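D-galactonate dehydratase family member RspA (PDB 3T6C) catalyses, with low activity and one magnesium ion per subunit, the dehydration of D-gluconate to 2-dehydro-3-deoxy-D-gluconate. Local coordinates at residues A146-T151 and Y317-I322; Y171-C176 and F371-Y376; T345-P350 and M362-S367. One frame throughout, in Å; residues are numbered along the deposited sequence. Where two conformers were deposited one is given.

Interaction 1: residues A146-T151 and Y317-I322; sequences ALYVHT and YIRCHI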
loop_
_atom_site.group_PDB
_atom_site.type_symbol
_atom_site.label_atom_id
_atom_site.label_comp_id
_atom_site.label_asym_id
_atom_site.label_seq_id
_atom_site.Cartn_x
_atom_site.Cartn_y
_atom_site.Cartn_z
ATOM N N ALA A 146 7.509 11.459 37.175
ATOM C CA ALA A 146 8.801 11.991 36.693
ATOM C C ALA A 146 8.634 13.251 35.859
ATOM O O ALA A 146 7.742 13.345 34.977
ATOM C CB ALA A 146 9.561 10.916 35.921
ATOM N N LEU A 147 9.482 14.235 36.157
ATOM C CA LEU A 147 9.381 15.573 35.562
ATOM C C LEU A 147 10.525 15.855 34.596
ATOM O O LEU A 147 11.663 15.445 34.837
ATOM C CB LEU A 147 9.374 16.641 36.676
ATOM C CG LEU A 147 8.328 16.415 37.773
ATOM C CD1 LEU A 147 8.542 17.534 38.830
ATOM C CD2 LEU A 147 6.936 16.506 37.186
ATOM N N TYR A 148 10.261 16.606 33.509
ATOM C CA TYR A 148 11.360 17.300 32.861
ATOM C C TYR A 148 11.197 18.801 32.969
ATOM O O TYR A 148 10.068 19.298 33.087
ATOM C CB TYR A 148 11.528 16.906 31.386
ATOM C CG TYR A 148 10.541 17.511 30.352
ATOM C CD1 TYR A 148 10.802 18.771 29.757
ATOM C CD2 TYR A 148 9.429 16.806 29.934
ATOM C CE1 TYR A 148 9.931 19.304 28.793
ATOM C CE2 TYR A 148 8.576 17.296 28.919
ATOM C CZ TYR A 148 8.811 18.544 28.389
ATOM O OH TYR A 148 7.935 18.992 27.426
ATOM N N VAL A 149 12.325 19.499 32.961
ATOM C CA VAL A 149 12.329 20.914 33.181
ATOM C C VAL A 149 13.069 21.590 32.032
ATOM O O VAL A 149 13.768 20.943 31.251
ATOM C CB VAL A 149 12.998 21.279 34.511
ATOM C CG1 VAL A 149 12.068 20.913 35.689
ATOM C CG2 VAL A 149 14.399 20.648 34.633
ATOM N N HIS A 150 12.886 22.895 31.930
ATOM C CA HIS A 150 13.501 23.703 30.851
ATOM C C HIS A 150 14.818 24.332 31.270
ATOM O O HIS A 150 14.886 25.014 32.312
ATOM C CB HIS A 150 12.562 24.863 30.498
ATOM C CG HIS A 150 11.236 24.448 29.915
ATOM N ND1 HIS A 150 10.304 25.381 29.495
ATOM C CD2 HIS A 150 10.680 23.232 29.688
ATOM C CE1 HIS A 150 9.248 24.754 29.005
ATOM N NE2 HIS A 150 9.437 23.453 29.134
ATOM N N THR A 151 15.854 24.093 30.477
ATOM C CA THR A 151 17.091 24.867 30.546
ATOM C C THR A 151 17.324 25.599 29.228
ATOM O O THR A 151 16.933 25.126 28.120
ATOM C CB THR A 151 18.354 24.045 30.867
ATOM O OG1 THR A 151 18.611 23.142 29.812
ATOM C CG2 THR A 151 18.232 23.289 32.139
ATOM N N TYR A 317 5.723 9.812 21.579
ATOM C CA TYR A 317 5.101 10.542 22.696
ATOM C C TYR A 317 4.057 11.451 22.153
ATOM O O TYR A 317 4.318 12.229 21.232
ATOM C CB TYR A 317 6.141 11.430 23.452
ATOM C CG TYR A 317 7.231 10.596 24.115
ATOM C CD1 TYR A 317 8.409 10.299 23.426
ATOM C CD2 TYR A 317 7.066 10.085 25.400
ATOM C CE1 TYR A 317 9.409 9.487 24.014
ATOM C CE2 TYR A 317 8.069 9.272 26.000
ATOM C CZ TYR A 317 9.214 9.017 25.301
ATOM O OH TYR A 317 10.197 8.228 25.857
ATOM N N ILE A 318 2.875 11.394 22.751
ATOM C CA ILE A 318 1.765 12.294 22.394
ATOM C C ILE A 318 1.771 13.439 23.417
ATOM O O ILE A 318 1.857 13.248 24.632
ATOM C CB ILE A 318 0.429 11.494 22.324
ATOM C CG1 ILE A 318 -0.709 12.422 21.878
ATOM C CG2 ILE A 318 0.020 10.938 23.668
ATOM C CD1 ILE A 318 -0.515 12.986 20.459
ATOM N N ARG A 319 1.795 14.649 22.859
ATOM C CA ARG A 319 2.017 15.915 23.577
ATOM C C ARG A 319 0.810 16.783 23.894
ATOM O O ARG A 319 0.977 17.978 24.204
ATOM C CB ARG A 319 3.105 16.758 22.875
ATOM C CG ARG A 319 4.491 16.095 22.883
ATOM C CD ARG A 319 5.234 16.463 24.189
ATOM N NE ARG A 319 5.379 17.925 24.313
ATOM C CZ ARG A 319 5.350 18.603 25.476
ATOM N NH1 ARG A 319 5.066 18.006 26.653
ATOM N NH2 ARG A 319 5.582 19.924 25.481
ATOM N N CYS A 320 -0.391 16.253 23.720
ATOM C CA CYS A 320 -1.541 17.180 23.755
ATOM C C CYS A 320 -1.569 18.073 24.975
ATOM O O CYS A 320 -1.228 17.658 26.126
ATOM C CB CYS A 320 -2.835 16.402 23.781
ATOM S SG CYS A 320 -3.032 15.382 22.264
ATOM N N HIS A 321 -2.046 19.304 24.722
ATOM C CA HIS A 321 -2.458 20.212 25.803
ATOM C C HIS A 321 -3.875 19.711 26.016
ATOM O O HIS A 321 -4.774 19.890 25.133
ATOM C CB HIS A 321 -2.412 21.636 25.220
ATOM C CG HIS A 321 -2.782 22.737 26.180
ATOM N ND1 HIS A 321 -1.931 23.172 27.175
ATOM C CD2 HIS A 321 -3.860 23.547 26.222
ATOM C CE1 HIS A 321 -2.508 24.164 27.835
ATOM N NE2 HIS A 321 -3.670 24.426 27.258
ATOM N N ILE A 322 -4.145 19.106 27.169
ATOM C CA ILE A 322 -5.406 18.369 27.254
ATOM C C ILE A 322 -6.622 19.298 27.197
ATOM O O ILE A 322 -7.701 18.868 26.785
ATOM C CB ILE A 322 -5.484 17.371 28.444
ATOM C CG1 ILE A 322 -5.480 18.072 29.808
ATOM C CG2 ILE A 322 -4.391 16.284 28.294
ATOM C CD1 ILE A 322 -5.719 17.083 30.966
#
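Tyr-148 and Arg-319 reach toward each other across the inside of the beta/alpha barrel of the mandelate racemase/muconate lactonizing enzyme family. Strand 145-151 carries the tyrosine, and the arginine stands just past the end of strand 317-318. The backbones are far apart, with 13.2 Å between Tyr-148 CA and Arg-319 CA, so the contact belongs wholly to the two side chains. They approach from opposite directions and meet at their polar ends.

The tyrosine turns inward with CG between its backbone N and carbonyl carbon (chi1 77°), which swings the ring toward segment 317-322 and brings the hydroxyl to the arginine. The arginine chain bends at both chi2 and chi3, and in this way offers a face of its guanidinium group to that hydroxyl. Ring and guanidinium planes stand 59° apart. Seen from the tyrosine, Arg-319 NH1 lies beyond the ring edge, near the ring plane. Although Tyr-148 OH is 3.2 Å from Arg-319 NH2, the angle is poor and no hydrogen bond forms: the oxygen rests over the flat cation while NH1 and NH2 are bonded to other partners.

Those partners fix the rotation of the group. Arg-319 NH1 donates to Ala-346 O, and NH2 makes a salt bridge with Glu-375 OE1 and a hydrogen bond with Glu-272 OE2, a magnesium ligand. Arg-319 also touches the bound D-gluconic acid, and His-150, a substrate-binding residue by similarity, lies on the same strand as Tyr-148, its NE2 6.4 Å from Arg-319 NH2. The buried hydroxyl thus lies against one face of a substrate-binding arginine, which is buried too. Its oxygen sits almost equally close to three guanidinium atoms, with Tyr-148 OH 3.1 Å from Arg-319 NH1 and 3.3 Å from Arg-319 CZ.

Interaction 2: residues Y171-C176 and F371-Y376; sequences YQYIRC and FGIQEY. With GCO (D-gluconic acid), chain D.
In the wall of the beta/alpha barrel, strands 173-176 and 374-375 flank strand 145-151, and side chains from the two outer segments, Tyr-173 and Ile-373 (just before strand 374-375), meet across it. Ile-373 runs CG1 anti to its backbone N (chi1 -166°), which carries the terminal methyl over one face of the tyrosine. Ile-373 CD1 lies 3.6 Å from the centroid of the Tyr-173 ring and only 9° off the ring normal, a centred CH-pi contact. A looser contact follows: Tyr-171 OH is 4.1 Å from Tyr-376 CE2, coming at that ring obliquely.

Further along, the two segments converge on the C1 end of the bound D-gluconic acid. Glu-375, extended beyond CG, brings OE2 to 2.5 Å from ligand O1A; His-150 NE2 bonds to the same OE2, and Arg-319 NH2 makes a salt bridge with OE1. Arg-175 NH1, bonded to Tyr-181 OH, is 3.5 Å from O1B, the other oxygen on C1. Arg-175 NH1 and Glu-375 OE2 are 4.6 Å apart, an attraction of charge at most, since the oxygen stands well out of the guanidinium plane.

Tyr-173 and Glu-375 both pack on Tyr-148 of strand 145-151, Arg-175 touches strand 242-246, and Ile-174 is backed by helix 156-168.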
loop_
_atom_site.group_PDB
_atom_site.type_symbol
_atom_site.label_atom_id
_atom_site.label_comp_id
_atom_site.label_asym_id
_atom_site.label_seq_id
_atom_site.Cartn_x
_atom_site.Cartn_y
_atom_site.Cartn_z
ATOM N N TYR A 171 16.699 16.731 39.033
ATOM C CA TYR A 171 15.973 16.430 37.774
ATOM C C TYR A 171 16.793 15.508 36.921
ATOM O O TYR A 171 18.020 15.653 36.818
ATOM C CB TYR A 171 15.649 17.708 37.001
ATOM C CG TYR A 171 14.647 18.544 37.749
ATOM C CD1 TYR A 171 13.299 18.183 37.727
ATOM C CD2 TYR A 171 15.045 19.665 38.482
ATOM C CE1 TYR A 171 12.354 18.926 38.386
ATOM C CE2 TYR A 171 14.087 20.387 39.217
ATOM C CZ TYR A 171 12.766 20.018 39.143
ATOM O OH TYR A 171 11.821 20.764 39.818
ATOM N N GLN A 172 16.110 14.476 36.433
ATOM C CA GLN A 172 16.736 13.448 35.592
ATOM C C GLN A 172 16.436 13.561 34.086
ATOM O O GLN A 172 16.963 12.764 33.276
ATOM C CB GLN A 172 16.346 12.084 36.145
ATOM C CG GLN A 172 16.751 11.977 37.617
ATOM C CD GLN A 172 16.435 10.604 38.218
ATOM O OE1 GLN A 172 15.246 10.261 38.503
ATOM N NE2 GLN A 172 17.465 9.861 38.463
ATOM N N TYR A 173 15.579 14.518 33.732
ATOM C CA TYR A 173 15.122 14.742 32.368
ATOM C C TYR A 173 15.123 16.231 32.159
ATOM O O TYR A 173 14.475 16.959 32.942
ATOM C CB TYR A 173 13.694 14.217 32.198
ATOM C CG TYR A 173 13.530 12.730 32.483
ATOM C CD1 TYR A 173 13.430 12.269 33.794
ATOM C CD2 TYR A 173 13.417 11.812 31.429
ATOM C CE1 TYR A 173 13.250 10.948 34.040
ATOM C CE2 TYR A 173 13.222 10.457 31.701
ATOM C CZ TYR A 173 13.158 10.058 32.997
ATOM O OH TYR A 173 12.966 8.718 33.282
ATOM N N ILE A 174 15.875 16.687 31.160
ATOM C CA ILE A 174 16.108 18.124 30.975
ATOM C C ILE A 174 15.963 18.510 29.515
ATOM O O ILE A 174 16.655 17.918 28.646
ATOM C CB ILE A 174 17.510 18.485 31.480
ATOM C CG1 ILE A 174 17.583 18.139 32.987
ATOM C CG2 ILE A 174 17.744 20.000 31.309
ATOM C CD1 ILE A 174 18.981 18.142 33.499
ATOM N N ARG A 175 15.077 19.478 29.230
ATOM C CA ARG A 175 14.974 20.017 27.865
ATOM C C ARG A 175 16.024 21.114 27.709
ATOM O O ARG A 175 16.101 22.003 28.561
ATOM C CB ARG A 175 13.602 20.612 27.632
ATOM C CG ARG A 175 13.415 21.014 26.166
ATOM C CD ARG A 175 12.078 21.705 25.964
ATOM N NE ARG A 175 12.177 23.123 26.312
ATOM C CZ ARG A 175 11.238 23.986 25.959
ATOM N NH1 ARG A 175 10.175 23.555 25.315
ATOM N NH2 ARG A 175 11.373 25.298 26.186
ATOM N N CYS A 176 16.782 21.080 26.630
ATOM C CA CYS A 176 17.885 22.057 26.381
ATOM C C CYS A 176 17.634 22.806 25.090
ATOM O O CYS A 176 17.539 22.183 24.027
ATOM C CB CYS A 176 19.247 21.342 26.282
ATOM S SG CYS A 176 19.635 20.484 27.857
ATOM N N PHE A 371 2.425 6.075 30.770
ATOM C CA PHE A 371 3.025 7.384 31.082
ATOM C C PHE A 371 4.455 7.497 30.577
ATOM O O PHE A 371 5.261 6.562 30.770
ATOM C CB PHE A 371 3.063 7.550 32.610
ATOM C CG PHE A 371 3.838 8.766 33.061
ATOM C CD1 PHE A 371 3.410 10.059 32.764
ATOM C CD2 PHE A 371 5.032 8.580 33.755
ATOM C CE1 PHE A 371 4.203 11.183 33.221
ATOM C CE2 PHE A 371 5.806 9.664 34.186
ATOM C CZ PHE A 371 5.343 10.968 33.906
ATOM N N GLY A 372 4.737 8.551 29.778
ATOM C CA GLY A 372 6.120 8.872 29.412
ATOM C C GLY A 372 6.949 9.831 30.257
ATOM O O GLY A 372 7.895 9.451 30.926
ATOM N N ILE A 373 6.480 11.073 30.327
ATOM C CA ILE A 373 7.188 12.074 31.123
ATOM C C ILE A 373 6.199 13.207 31.392
ATOM O O ILE A 373 5.232 13.358 30.627
ATOM C CB ILE A 373 8.495 12.549 30.401
ATOM C CG1 ILE A 373 9.393 13.315 31.373
ATOM C CG2 ILE A 373 8.153 13.456 29.208
ATOM C CD1 ILE A 373 9.935 12.398 32.523
ATOM N N GLN A 374 6.452 13.999 32.450
ATOM C CA GLN A 374 5.608 15.198 32.659
ATOM C C GLN A 374 6.434 16.482 32.664
ATOM O O GLN A 374 7.209 16.729 33.579
ATOM C CB GLN A 374 4.862 15.079 33.991
ATOM C CG GLN A 374 3.793 16.198 34.208
ATOM C CD GLN A 374 2.906 16.377 32.971
ATOM O OE1 GLN A 374 3.084 17.360 32.215
ATOM N NE2 GLN A 374 2.014 15.422 32.713
ATOM N N GLU A 375 6.238 17.308 31.638
ATOM C CA GLU A 375 6.783 18.657 31.605
ATOM C C GLU A 375 6.375 19.415 32.845
ATOM O O GLU A 375 5.219 19.286 33.277
ATOM C CB GLU A 375 6.168 19.361 30.404
ATOM C CG GLU A 375 6.813 20.714 30.111
ATOM C CD GLU A 375 6.314 21.313 28.818
ATOM O OE1 GLU A 375 5.275 20.911 28.300
ATOM O OE2 GLU A 375 6.983 22.231 28.288
ATOM N N TYR A 376 7.289 20.225 33.387
ATOM C CA TYR A 376 6.946 20.980 34.571
ATOM C C TYR A 376 7.613 22.338 34.537
ATOM O O TYR A 376 8.808 22.438 34.243
ATOM C CB TYR A 376 7.460 20.204 35.771
ATOM C CG TYR A 376 7.227 20.935 37.068
ATOM C CD1 TYR A 376 5.960 21.012 37.585
ATOM C CD2 TYR A 376 8.288 21.516 37.746
ATOM C CE1 TYR A 376 5.736 21.665 38.765
ATOM C CE2 TYR A 376 8.069 22.188 38.954
ATOM C CZ TYR A 376 6.798 22.243 39.418
ATOM O OH TYR A 376 6.541 22.897 40.603
HETATM C C1 GCO D . 6.274 23.681 25.344
HETATM C C2 GCO D . 5.594 24.585 24.386
HETATM C C3 GCO D . 5.306 25.976 24.917
HETATM C C4 GCO D . 4.374 26.724 23.986
HETATM C C5 GCO D . 3.431 27.587 24.788
HETATM C C6 GCO D . 2.441 28.359 23.934
HETATM O O1A GCO D . 6.182 23.836 26.597
HETATM O O1B GCO D . 6.839 22.637 24.881
HETATM O O2 GCO D . 6.215 24.473 23.132
HETATM O O3 GCO D . 6.530 26.599 25.047
HETATM O O4 GCO D . 5.169 27.520 23.127
HETATM O O5 GCO D . 2.739 26.778 25.665
HETATM O O6 GCO D . 1.523 29.146 24.667
#

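Interaction 3: residues T345-P350 and M362-S367; sequences TAWHSP and MHLDLS. With GCO (D-gluconic acid), chain D.
Trp-347 and Asp-365 both set CG beside their own backbone N (chi1 -52° and -68°), and their side chains run alongside one another, pointing opposite ways. The carboxylate and indole planes are only 12° apart. Asp-365 OD1 comes within 3.1 Å of Trp-347 CD1, whereas the angle at the indole NE1 is too poor for a hydrogen bond. The Leu-364 side chain crosses that of Trp-347 at about a right angle, its CB 3.7 Å from Trp-347 NE1.

A water joins the loop to the helix. It accepts from Thr-345 OG1 at 2.9 Å and from Trp-347 N at 3.1 Å, and donates to Asp-365 OD1 at 2.8 Å. The other carboxylate oxygen, OD2, accepts from Gln-374 NE2, so both carboxylate oxygens of the buried aspartate have a hydrogen-bond partner.

Past the tryptophan the loop enters the substrate pocket. His-348 NE2 donates to O5 of the bound D-gluconic acid at 2.8 Å, and Pro-350 CG touches the same oxygen at 3.4 Å; by similarity, this proline matters for activity and specificity. A loop that leaves strand 344-345, carries ligand-binding residues and packs back on the following helix 355-367 is the usual beta-to-alpha connection of an enolase-superfamily barrel.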
loop_
_atom_site.group_PDB
_atom_site.type_symbol
_atom_site.label_atom_id
_atom_site.label_comp_id
_atom_site.label_asym_id
_atom_site.label_seq_id
_atom_site.Cartn_x
_atom_site.Cartn_y
_atom_site.Cartn_z
ATOM N N THR A 345 2.693 8.880 26.925
ATOM C CA THR A 345 2.109 10.238 27.101
ATOM C C THR A 345 3.155 11.244 27.581
ATOM O O THR A 345 4.053 10.901 28.388
ATOM C CB THR A 345 0.894 10.233 28.078
ATOM O OG1 THR A 345 1.375 10.026 29.421
ATOM C CG2 THR A 345 -0.088 9.128 27.717
ATOM N N ALA A 346 3.130 12.452 26.995
ATOM C CA ALA A 346 3.875 13.571 27.568
ATOM C C ALA A 346 2.949 14.777 27.419
ATOM O O ALA A 346 3.240 15.704 26.616
ATOM C CB ALA A 346 5.159 13.724 26.668
ATOM N N TRP A 347 2.052 14.972 28.375
ATOM C CA TRP A 347 1.096 16.087 28.221
ATOM C C TRP A 347 1.820 17.417 28.311
ATOM O O TRP A 347 2.717 17.602 29.132
ATOM C CB TRP A 347 0.005 16.019 29.317
ATOM C CG TRP A 347 -0.690 14.666 29.422
ATOM C CD1 TRP A 347 -0.728 13.857 30.524
ATOM C CD2 TRP A 347 -1.427 13.994 28.411
ATOM N NE1 TRP A 347 -1.458 12.725 30.269
ATOM C CE2 TRP A 347 -1.888 12.765 28.979
ATOM C CE3 TRP A 347 -1.758 14.296 27.075
ATOM C CZ2 TRP A 347 -2.709 11.883 28.293
ATOM C CZ3 TRP A 347 -2.544 13.362 26.367
ATOM C CH2 TRP A 347 -3.007 12.184 26.989
ATOM N N HIS A 348 1.353 18.368 27.489
ATOM C CA HIS A 348 1.905 19.758 27.509
ATOM C C HIS A 348 1.568 20.456 28.824
ATOM O O HIS A 348 0.406 20.408 29.299
ATOM C CB HIS A 348 1.307 20.463 26.298
ATOM C CG HIS A 348 1.619 21.939 26.196
ATOM N ND1 HIS A 348 0.717 22.899 26.614
ATOM C CD2 HIS A 348 2.679 22.615 25.683
ATOM C CE1 HIS A 348 1.219 24.108 26.381
ATOM N NE2 HIS A 348 2.389 23.965 25.786
ATOM N N SER A 349 2.611 20.963 29.495
ATOM C CA SER A 349 2.395 21.633 30.783
ATOM C C SER A 349 3.460 22.679 31.146
ATOM O O SER A 349 4.248 22.430 32.059
ATOM C CB SER A 349 2.347 20.541 31.848
ATOM O OG SER A 349 1.688 21.050 33.001
ATOM N N PRO A 350 3.519 23.785 30.443
ATOM C CA PRO A 350 4.361 24.967 30.592
ATOM C C PRO A 350 3.617 25.948 31.531
ATOM O O PRO A 350 3.014 25.552 32.523
ATOM C CB PRO A 350 4.539 25.447 29.160
ATOM C CG PRO A 350 3.260 25.243 28.598
ATOM C CD PRO A 350 2.631 23.994 29.294
ATOM N N MET A 362 -1.581 15.226 35.898
ATOM C CA MET A 362 -0.893 14.315 36.798
ATOM C C MET A 362 -1.790 13.138 37.240
ATOM O O MET A 362 -1.267 12.057 37.515
ATOM C CB MET A 362 -0.339 15.080 38.010
ATOM C CG MET A 362 0.890 15.867 37.562
ATOM S SD MET A 362 1.626 16.723 38.924
ATOM C CE MET A 362 2.984 17.565 38.057
ATOM N N HIS A 363 -3.114 13.364 37.336
ATOM C CA HIS A 363 -4.030 12.268 37.640
ATOM C C HIS A 363 -4.077 11.260 36.494
ATOM O O HIS A 363 -4.087 10.054 36.743
ATOM C CB HIS A 363 -5.407 12.794 37.983
ATOM C CG HIS A 363 -5.502 13.330 39.381
ATOM N ND1 HIS A 363 -6.507 12.959 40.257
ATOM C CD2 HIS A 363 -4.721 14.209 40.053
ATOM C CE1 HIS A 363 -6.347 13.598 41.407
ATOM N NE2 HIS A 363 -5.279 14.376 41.308
ATOM N N LEU A 364 -4.080 11.750 35.261
ATOM C CA LEU A 364 -3.885 10.864 34.094
ATOM C C LEU A 364 -2.534 10.176 34.175
ATOM O O LEU A 364 -2.451 8.949 33.986
ATOM C CB LEU A 364 -3.988 11.653 32.787
ATOM C CG LEU A 364 -5.438 12.042 32.412
ATOM C CD1 LEU A 364 -5.384 13.348 31.596
ATOM C CD2 LEU A 364 -6.072 10.918 31.613
ATOM N N ASP A 365 -1.473 10.936 34.426
ATOM C CA ASP A 365 -0.148 10.342 34.518
ATOM C C ASP A 365 -0.068 9.215 35.526
ATOM O O ASP A 365 0.543 8.183 35.238
ATOM C CB ASP A 365 0.879 11.388 34.965
ATOM C CG ASP A 365 1.145 12.475 33.940
ATOM O OD1 ASP A 365 0.905 12.310 32.723
ATOM O OD2 ASP A 365 1.667 13.540 34.401
ATOM N N LEU A 366 -0.652 9.401 36.721
ATOM C CA LEU A 366 -0.620 8.336 37.727
ATOM C C LEU A 366 -1.338 7.059 37.295
ATOM O O LEU A 366 -0.899 5.954 37.715
ATOM C CB LEU A 366 -1.210 8.836 39.045
ATOM C CG LEU A 366 -0.303 9.795 39.784
ATOM C CD1 LEU A 366 -1.091 10.376 40.959
ATOM C CD2 LEU A 366 0.905 9.023 40.347
ATOM N N SER A 367 -2.421 7.204 36.514
ATOM C CA SER A 367 -3.285 6.069 36.193
ATOM C C SER A 367 -2.997 5.424 34.840
ATOM O O SER A 367 -3.652 4.429 34.467
ATOM C CB SER A 367 -4.765 6.476 36.324
ATOM O OG SER A 367 -5.034 7.580 35.472
HETATM C C1 GCO D . 6.274 23.681 25.344
HETATM C C2 GCO D . 5.594 24.585 24.386
HETATM C C3 GCO D . 5.306 25.976 24.917
HETATM C C4 GCO D . 4.374 26.724 23.986
HETATM C C5 GCO D . 3.431 27.587 24.788
HETATM C C6 GCO D . 2.441 28.359 23.934
HETATM O O1A GCO D . 6.182 23.836 26.597
HETATM O O1B GCO D . 6.839 22.637 24.881
HETATM O O2 GCO D . 6.215 24.473 23.132
HETATM O O3 GCO D . 6.530 26.599 25.047
HETATM O O4 GCO D . 5.169 27.520 23.127
HETATM O O5 GCO D . 2.739 26.778 25.665
HETATM O O6 GCO D . 1.523 29.146 24.667
HETATM O O HOH W 1 2.295 12.593 30.296
#

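Overall arrangement
From the N terminus, strand 145-151 comes first, and interaction 1 joins it to the end of strand 317-318, closing a loop of 165 residues. Interaction 2 starts inside that loop at 171-176 and ends outside it at 371-376, so the two cross. Interaction 3 follows interaction 1 and is nested within the loop of interaction 2; with just 11 residues between its segments, it joins the loop after strand 344-345 to helix 355-367. Interactions 1 and 2 share a sheet through strand 145-151, which has 173-176 and 374-375 as its neighbours. Probable backbone hydrogen bonds, Ile-318 to Ala-346 and Thr-345 to Gly-372, link interaction 3 to 1 and 2, tying the barrel wall together round the gluconate.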